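Local atomic coordinates of protein (CD58) (Homo sapiens, PDB entry 1CCZ), a protein that serves as a cell-surface glycoprotein of the immunoglobulin superfamily (LFA-3) whose CD2-binding domain is recognised by the lymphocyte receptor CD2. Residues F1-V9 / T85-M95; W28-L38 / V53-L62. All coordinates share one frame; numbering follows the deposited sequence.

Contact 1: F1-V9 / T85-M95; sequences FSQQIYGVV and TMKFFLYVLEM
Phe88, Ile5 and Leu90 form the apolar centre on one face of this parallel strand pair. Ile5 CG1 meets the Phe88 ring at its edge, and Ile5 CG2 touches Leu90 CD1 at 4.0 Å. CE1 of Phe1 comes over the face of Phe88, ring planes 45° apart. Phe1 carries its ring there with CG trans to the backbone N (chi1 -175°), and Met86 CE sits 3.5 Å from its centroid, a CH-pi contact joined by the sulfur in a Met-aromatic pair. Phe1 is poorly ordered, making these contacts less certain than those of Ile5. On the other face Tyr6 and Tyr91 have near-parallel ring planes, offset so far that they hardly overlap, with Tyr6 CE1 3.4 Å from Tyr91 CD2. At the polar edge Gln4 NE2 donates to Tyr6 OH (3.1 Å) and lies 3.2 Å from Tyr91 CE2. The backbones are tied by alternating bonds, straightest from Gly7 N to Tyr91 O (2.8 Å, 179° at the hydrogen). Strand 2-8 is outermost in its sheet; strand 86-93 continues it through antiparallel bonds to strand 73-78, while Val13 and Phe15 of strand 13-15 pack against Ile5 and Leu90 from the facing sheet.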
# COMPACT_ATOMS: atom_id res chain seq x y z
N PHE A 1 15.82 7.43 12.86
CA PHE A 1 14.62 7.65 12.00
C PHE A 1 14.21 6.36 11.28
O PHE A 1 15.07 5.60 10.79
CB PHE A 1 14.91 8.76 10.99
CG PHE A 1 13.71 9.16 10.14
CD1 PHE A 1 13.30 8.37 9.07
CD2 PHE A 1 13.04 10.36 10.37
CE1 PHE A 1 12.25 8.77 8.25
CE2 PHE A 1 11.98 10.77 9.55
CZ PHE A 1 11.59 9.97 8.49
N SER A 2 12.90 6.13 11.22
CA SER A 2 12.29 4.96 10.57
C SER A 2 10.90 5.39 10.07
O SER A 2 10.20 6.15 10.75
CB SER A 2 12.15 3.81 11.56
OG SER A 2 12.31 2.56 10.91
N GLN A 3 10.50 4.93 8.90
CA GLN A 3 9.20 5.33 8.38
C GLN A 3 8.61 4.24 7.53
O GLN A 3 9.33 3.57 6.78
CB GLN A 3 9.33 6.59 7.55
CG GLN A 3 8.68 7.79 8.16
CD GLN A 3 7.69 8.43 7.21
OE1 GLN A 3 6.48 8.29 7.37
NE2 GLN A 3 8.21 9.14 6.20
N GLN A 4 7.30 4.05 7.66
CA GLN A 4 6.59 3.04 6.90
C GLN A 4 5.96 3.76 5.72
O GLN A 4 5.24 4.74 5.91
CB GLN A 4 5.51 2.40 7.76
CG GLN A 4 6.05 1.71 8.98
CD GLN A 4 6.45 0.27 8.70
OE1 GLN A 4 7.63 -0.10 8.79
NE2 GLN A 4 5.46 -0.55 8.35
N ILE A 5 6.24 3.28 4.51
CA ILE A 5 5.69 3.92 3.31
C ILE A 5 4.95 2.88 2.48
O ILE A 5 5.43 1.76 2.28
CB ILE A 5 6.82 4.59 2.45
CG1 ILE A 5 7.66 5.54 3.32
CG2 ILE A 5 6.21 5.38 1.30
CD1 ILE A 5 6.99 6.87 3.59
N TYR A 6 3.77 3.26 2.01
CA TYR A 6 2.95 2.36 1.21
C TYR A 6 2.75 2.89 -0.19
O TYR A 6 2.17 3.95 -0.39
CB TYR A 6 1.60 2.18 1.92
CG TYR A 6 1.79 1.65 3.33
CD1 TYR A 6 2.05 0.30 3.55
CD2 TYR A 6 1.78 2.52 4.43
CE1 TYR A 6 2.32 -0.19 4.81
CE2 TYR A 6 2.06 2.04 5.71
CZ TYR A 6 2.33 0.68 5.90
OH TYR A 6 2.66 0.20 7.16
N GLY A 7 3.26 2.16 -1.18
CA GLY A 7 3.12 2.61 -2.55
C GLY A 7 2.30 1.64 -3.37
O GLY A 7 2.05 0.51 -2.94
N VAL A 8 1.89 2.07 -4.55
CA VAL A 8 1.09 1.24 -5.43
C VAL A 8 1.89 0.82 -6.64
O VAL A 8 2.68 1.61 -7.16
CB VAL A 8 -0.13 1.98 -5.94
CG1 VAL A 8 -1.06 1.03 -6.66
CG2 VAL A 8 -0.84 2.61 -4.79
N VAL A 9 1.69 -0.41 -7.07
CA VAL A 9 2.38 -0.94 -8.24
C VAL A 9 2.15 0.07 -9.35
O VAL A 9 1.05 0.62 -9.49
CB VAL A 9 1.81 -2.31 -8.66
CG1 VAL A 9 2.80 -3.03 -9.54
CG2 VAL A 9 1.56 -3.14 -7.46
N THR A 85 20.65 7.69 11.24
CA THR A 85 20.09 6.96 10.13
C THR A 85 18.74 7.53 9.67
O THR A 85 18.05 8.22 10.43
CB THR A 85 19.86 5.46 10.52
OG1 THR A 85 18.63 5.34 11.26
CG2 THR A 85 21.01 4.95 11.40
N MET A 86 18.41 7.26 8.42
CA MET A 86 17.14 7.67 7.84
C MET A 86 16.73 6.38 7.15
O MET A 86 17.25 6.05 6.07
CB MET A 86 17.32 8.79 6.84
CG MET A 86 17.72 10.09 7.48
SD MET A 86 16.31 11.08 7.98
CE MET A 86 15.03 10.49 6.92
N LYS A 87 15.86 5.63 7.82
CA LYS A 87 15.38 4.35 7.31
C LYS A 87 13.93 4.47 6.90
O LYS A 87 13.13 5.11 7.58
CB LYS A 87 15.52 3.27 8.38
CG LYS A 87 16.88 2.60 8.41
CD LYS A 87 17.43 2.50 9.84
CE LYS A 87 16.91 1.26 10.58
NZ LYS A 87 15.65 1.49 11.40
N PHE A 88 13.60 3.85 5.77
CA PHE A 88 12.24 3.86 5.24
C PHE A 88 11.93 2.46 4.77
O PHE A 88 12.70 1.90 4.00
CB PHE A 88 12.13 4.79 4.03
CG PHE A 88 12.29 6.24 4.35
CD1 PHE A 88 13.56 6.79 4.51
CD2 PHE A 88 11.18 7.07 4.47
CE1 PHE A 88 13.72 8.15 4.79
CE2 PHE A 88 11.33 8.43 4.75
CZ PHE A 88 12.60 8.97 4.91
N PHE A 89 10.84 1.86 5.26
CA PHE A 89 10.48 0.55 4.73
C PHE A 89 9.28 0.77 3.83
O PHE A 89 8.22 1.26 4.23
CB PHE A 89 10.23 -0.54 5.82
CG PHE A 89 11.08 -0.33 7.06
CD1 PHE A 89 10.97 0.85 7.79
CD2 PHE A 89 12.08 -1.23 7.42
CE1 PHE A 89 11.84 1.12 8.82
CE2 PHE A 89 12.95 -0.96 8.46
CZ PHE A 89 12.84 0.22 9.15
N LEU A 90 9.51 0.46 2.56
CA LEU A 90 8.52 0.64 1.52
C LEU A 90 7.82 -0.67 1.20
O LEU A 90 8.47 -1.70 0.98
CB LEU A 90 9.20 1.18 0.26
CG LEU A 90 8.39 1.15 -1.04
CD1 LEU A 90 7.30 2.21 -0.97
CD2 LEU A 90 9.30 1.39 -2.26
N TYR A 91 6.49 -0.63 1.20
CA TYR A 91 5.70 -1.80 0.83
C TYR A 91 5.03 -1.39 -0.48
O TYR A 91 4.57 -0.25 -0.61
CB TYR A 91 4.66 -2.10 1.90
CG TYR A 91 5.28 -2.38 3.23
CD1 TYR A 91 5.80 -3.64 3.52
CD2 TYR A 91 5.43 -1.37 4.19
CE1 TYR A 91 6.47 -3.90 4.73
CE2 TYR A 91 6.10 -1.60 5.40
CZ TYR A 91 6.62 -2.88 5.67
OH TYR A 91 7.33 -3.13 6.84
N VAL A 92 5.00 -2.30 -1.45
CA VAL A 92 4.38 -2.03 -2.74
C VAL A 92 3.13 -2.90 -2.86
O VAL A 92 3.20 -4.14 -2.92
CB VAL A 92 5.34 -2.35 -3.90
CG1 VAL A 92 4.64 -2.13 -5.22
CG2 VAL A 92 6.59 -1.46 -3.78
N LEU A 93 1.98 -2.24 -2.90
CA LEU A 93 0.72 -2.95 -2.94
C LEU A 93 -0.04 -2.80 -4.23
O LEU A 93 -0.01 -1.77 -4.90
CB LEU A 93 -0.17 -2.49 -1.79
CG LEU A 93 0.27 -2.83 -0.36
CD1 LEU A 93 1.20 -1.78 0.13
CD2 LEU A 93 -0.93 -2.89 0.54
N GLU A 94 -0.76 -3.85 -4.56
CA GLU A 94 -1.61 -3.83 -5.72
C GLU A 94 -2.99 -3.36 -5.15
O GLU A 94 -3.37 -3.71 -4.03
CB GLU A 94 -1.60 -5.23 -6.31
CG GLU A 94 -2.88 -5.76 -6.84
CD GLU A 94 -2.73 -7.23 -7.20
OE1 GLU A 94 -1.56 -7.62 -7.46
OE2 GLU A 94 -3.74 -7.97 -7.20
N MET A 95 -3.69 -2.51 -5.88
CA MET A 95 -4.98 -2.02 -5.43
C MET A 95 -6.04 -3.11 -5.47
O MET A 95 -5.95 -4.04 -6.29
CB MET A 95 -5.42 -0.85 -6.31
CG MET A 95 -4.74 0.45 -5.93
SD MET A 95 -5.18 1.75 -7.07
CE MET A 95 -5.02 0.85 -8.66

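Contact 2: W28-L38 / V53-L62; sequences WKKQKDKVAEL and VYLDTVSGSL
Trp28 swings its indole toward the 53-62 segment with CG beside the backbone N (chi1 -83°) and roughly anti to the carbonyl carbon, while Leu62 turns CG trans to its own backbone N (chi1 179°); the two side chains run antiparallel, alongside each other. The Leu62 backbone puts CB over the five-membered ring, 3.7 Å from its centroid and 16° off the normal, a CH-pi contact displaced toward the indole rim, and the anti CG carries CD2 on to Trp28 CD2 and Val35 CG1. The indole N-H is spent on the turn: Trp28 NE1 donates to Gly60 O at 2.7 Å. That oxygen lies in the ring plane, and the bond fixes the rotation of the indole. Leu55 CD1 approaches obliquely, 3.5 Å from Trp28 NE1. The other branch, Leu55 CD2, meets Leu38 CG at 3.8 Å, the two leucines tip to tip. Leu38 CD1 presses against Thr57 CA (3.4 Å), a tight carbon contact. Farther along, Ala36 CB touches Val53 CG2. Val35 and Ala36 both face Trp28 in a classic beta bulge, which lets two successive side chains point at the second segment. Ser59 OG donates to Asp56 OD2 (2.6 Å) and accepts from Ser61 N (3.2 Å), an ST turn. Phe43 covers Leu38, Val53 and Leu55, and Met77 and Val17 pack on Trp28. An inward-facing tryptophan on strand 26-30, the C strand, packed between the two sheets, is characteristic of the immunoglobulin-fold beta-sandwich, though here it meets Leu62 and Met77, not the usual intersheet disulfide.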
# COMPACT_ATOMS: atom_id res chain seq x y z
N TRP A 28 21.58 6.91 -1.27
CA TRP A 28 20.41 6.12 -0.94
C TRP A 28 20.71 4.68 -1.25
O TRP A 28 21.26 4.36 -2.34
CB TRP A 28 19.20 6.55 -1.75
CG TRP A 28 18.52 7.73 -1.17
CD1 TRP A 28 18.71 9.04 -1.50
CD2 TRP A 28 17.49 7.71 -0.16
NE1 TRP A 28 17.88 9.84 -0.77
CE2 TRP A 28 17.11 9.06 0.06
CE3 TRP A 28 16.86 6.70 0.57
CZ2 TRP A 28 16.13 9.41 0.99
CZ3 TRP A 28 15.88 7.06 1.50
CH2 TRP A 28 15.52 8.40 1.70
N LYS A 29 20.38 3.81 -0.30
CA LYS A 29 20.60 2.38 -0.46
C LYS A 29 19.30 1.63 -0.23
O LYS A 29 18.45 2.07 0.54
CB LYS A 29 21.65 1.88 0.53
CG LYS A 29 23.08 2.26 0.18
CD LYS A 29 24.00 1.95 1.35
CE LYS A 29 25.47 2.08 0.96
NZ LYS A 29 26.38 1.85 2.12
N LYS A 30 19.16 0.51 -0.94
CA LYS A 30 18.01 -0.39 -0.83
C LYS A 30 18.69 -1.61 -0.23
O LYS A 30 19.35 -2.38 -0.93
CB LYS A 30 17.46 -0.72 -2.20
CG LYS A 30 16.34 -1.76 -2.22
CD LYS A 30 15.97 -2.09 -3.66
CE LYS A 30 14.62 -2.76 -3.78
NZ LYS A 30 14.76 -4.21 -3.51
N GLN A 31 18.52 -1.77 1.08
CA GLN A 31 19.18 -2.86 1.78
C GLN A 31 20.63 -2.37 1.83
O GLN A 31 20.92 -1.33 2.40
CB GLN A 31 19.09 -4.17 0.99
CG GLN A 31 17.85 -5.02 1.28
CD GLN A 31 17.64 -5.27 2.77
OE1 GLN A 31 17.81 -4.37 3.61
NE2 GLN A 31 17.26 -6.51 3.11
N LYS A 32 21.53 -3.10 1.19
CA LYS A 32 22.92 -2.68 1.22
C LYS A 32 23.42 -2.23 -0.14
O LYS A 32 24.59 -1.89 -0.28
CB LYS A 32 23.80 -3.82 1.75
CG LYS A 32 23.74 -3.98 3.26
CD LYS A 32 24.30 -2.76 3.97
CE LYS A 32 23.76 -2.64 5.40
NZ LYS A 32 24.42 -3.59 6.37
N ASP A 33 22.55 -2.22 -1.13
CA ASP A 33 22.98 -1.82 -2.46
C ASP A 33 22.58 -0.39 -2.77
O ASP A 33 21.56 0.09 -2.28
CB ASP A 33 22.42 -2.78 -3.49
CG ASP A 33 22.68 -4.22 -3.11
OD1 ASP A 33 23.87 -4.63 -3.07
OD2 ASP A 33 21.70 -4.94 -2.82
N LYS A 34 23.40 0.28 -3.58
CA LYS A 34 23.17 1.67 -3.94
C LYS A 34 21.99 1.84 -4.86
O LYS A 34 21.78 1.05 -5.77
CB LYS A 34 24.42 2.26 -4.61
CG LYS A 34 25.58 2.53 -3.66
CD LYS A 34 26.49 3.65 -4.19
CE LYS A 34 27.51 3.15 -5.20
NZ LYS A 34 28.42 4.27 -5.63
N VAL A 35 21.22 2.88 -4.62
CA VAL A 35 20.04 3.19 -5.41
C VAL A 35 20.33 4.43 -6.26
O VAL A 35 20.18 4.42 -7.46
CB VAL A 35 18.82 3.47 -4.46
CG1 VAL A 35 17.71 4.19 -5.20
CG2 VAL A 35 18.33 2.17 -3.86
N ALA A 36 20.78 5.49 -5.60
CA ALA A 36 21.07 6.74 -6.28
C ALA A 36 21.94 7.56 -5.36
O ALA A 36 21.98 7.32 -4.15
CB ALA A 36 19.79 7.50 -6.55
N GLU A 37 22.62 8.56 -5.92
CA GLU A 37 23.50 9.41 -5.13
C GLU A 37 23.74 10.78 -5.76
O GLU A 37 23.52 10.97 -6.95
CB GLU A 37 24.85 8.71 -4.96
CG GLU A 37 25.68 8.73 -6.21
CD GLU A 37 26.87 7.80 -6.17
OE1 GLU A 37 26.94 6.92 -5.30
OE2 GLU A 37 27.75 7.96 -7.03
N LEU A 38 24.13 11.73 -4.92
CA LEU A 38 24.54 13.08 -5.31
C LEU A 38 25.95 13.04 -4.70
O LEU A 38 26.11 13.14 -3.49
CB LEU A 38 23.71 14.16 -4.63
CG LEU A 38 22.33 14.40 -5.24
CD1 LEU A 38 21.61 15.48 -4.46
CD2 LEU A 38 22.46 14.80 -6.71
N VAL A 53 14.12 7.45 -10.89
CA VAL A 53 14.21 8.04 -9.55
C VAL A 53 14.55 9.53 -9.70
O VAL A 53 15.13 9.95 -10.70
CB VAL A 53 15.31 7.37 -8.65
CG1 VAL A 53 15.03 5.90 -8.45
CG2 VAL A 53 16.68 7.57 -9.25
N TYR A 54 14.15 10.33 -8.74
CA TYR A 54 14.51 11.74 -8.75
C TYR A 54 15.03 12.04 -7.34
O TYR A 54 14.41 11.70 -6.34
CB TYR A 54 13.33 12.63 -9.05
CG TYR A 54 13.63 14.06 -8.63
CD1 TYR A 54 14.62 14.80 -9.28
CD2 TYR A 54 12.94 14.67 -7.57
CE1 TYR A 54 14.93 16.09 -8.89
CE2 TYR A 54 13.24 15.96 -7.17
CZ TYR A 54 14.23 16.66 -7.84
OH TYR A 54 14.54 17.94 -7.45
N LEU A 55 16.18 12.71 -7.27
CA LEU A 55 16.78 13.01 -5.98
C LEU A 55 16.82 14.51 -5.72
O LEU A 55 17.52 15.25 -6.42
CB LEU A 55 18.20 12.44 -5.97
CG LEU A 55 19.01 12.39 -4.67
CD1 LEU A 55 18.12 12.03 -3.49
CD2 LEU A 55 20.10 11.35 -4.85
N ASP A 56 16.07 14.95 -4.71
CA ASP A 56 16.06 16.37 -4.35
C ASP A 56 17.44 16.76 -3.82
O ASP A 56 17.89 16.28 -2.78
CB ASP A 56 14.98 16.63 -3.29
CG ASP A 56 14.76 18.11 -3.01
OD1 ASP A 56 15.28 18.98 -3.75
OD2 ASP A 56 14.04 18.42 -2.05
N THR A 57 18.12 17.64 -4.53
CA THR A 57 19.46 18.05 -4.13
C THR A 57 19.50 18.92 -2.89
O THR A 57 20.58 19.14 -2.33
CB THR A 57 20.12 18.83 -5.24
OG1 THR A 57 19.39 20.04 -5.43
CG2 THR A 57 20.11 18.02 -6.54
N VAL A 58 18.35 19.41 -2.47
CA VAL A 58 18.29 20.26 -1.30
C VAL A 58 18.09 19.49 0.00
O VAL A 58 18.86 19.65 0.96
CB VAL A 58 17.15 21.27 -1.43
CG1 VAL A 58 17.04 22.10 -0.18
CG2 VAL A 58 17.40 22.15 -2.63
N SER A 59 17.05 18.66 0.02
CA SER A 59 16.68 17.86 1.19
C SER A 59 17.23 16.46 1.14
O SER A 59 17.37 15.81 2.18
CB SER A 59 15.17 17.76 1.29
OG SER A 59 14.67 17.16 0.10
N GLY A 60 17.52 15.99 -0.06
CA GLY A 60 18.02 14.64 -0.23
C GLY A 60 16.88 13.66 -0.39
O GLY A 60 17.11 12.46 -0.47
N SER A 61 15.65 14.16 -0.45
CA SER A 61 14.46 13.31 -0.62
C SER A 61 14.51 12.52 -1.92
O SER A 61 14.84 13.07 -2.97
CB SER A 61 13.18 14.17 -0.63
OG SER A 61 12.82 14.59 0.67
N LEU A 62 14.16 11.24 -1.84
CA LEU A 62 14.17 10.37 -3.01
C LEU A 62 12.76 10.04 -3.50
O LEU A 62 11.89 9.71 -2.69
CB LEU A 62 14.87 9.04 -2.68
CG LEU A 62 14.94 8.00 -3.80
CD1 LEU A 62 15.88 8.52 -4.87
CD2 LEU A 62 15.44 6.68 -3.28

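Overall arrangement
Contacts 1 and 2 belong to the same beta-sandwich and lie with their centres about 14 Å apart. They meet directly where Phe88 CE1 of contact 1 packs 3.6 Å from Trp28 CH2 of contact 2, so the two share one apolar interior. Contact 1 joins neighbouring strands within the six-stranded sheet, whereas contact 2 spans from that sheet to the three-stranded one. Along the chain, 28-38 and 53-62 both fall between 1-9 and 85-95. A NAG lies about 7 Å from the Val8 side chain, and the Val53 side chain is about 11 Å from a NAG; such sugars are consistent with glycans carried by the protein, not ligands in a pocket.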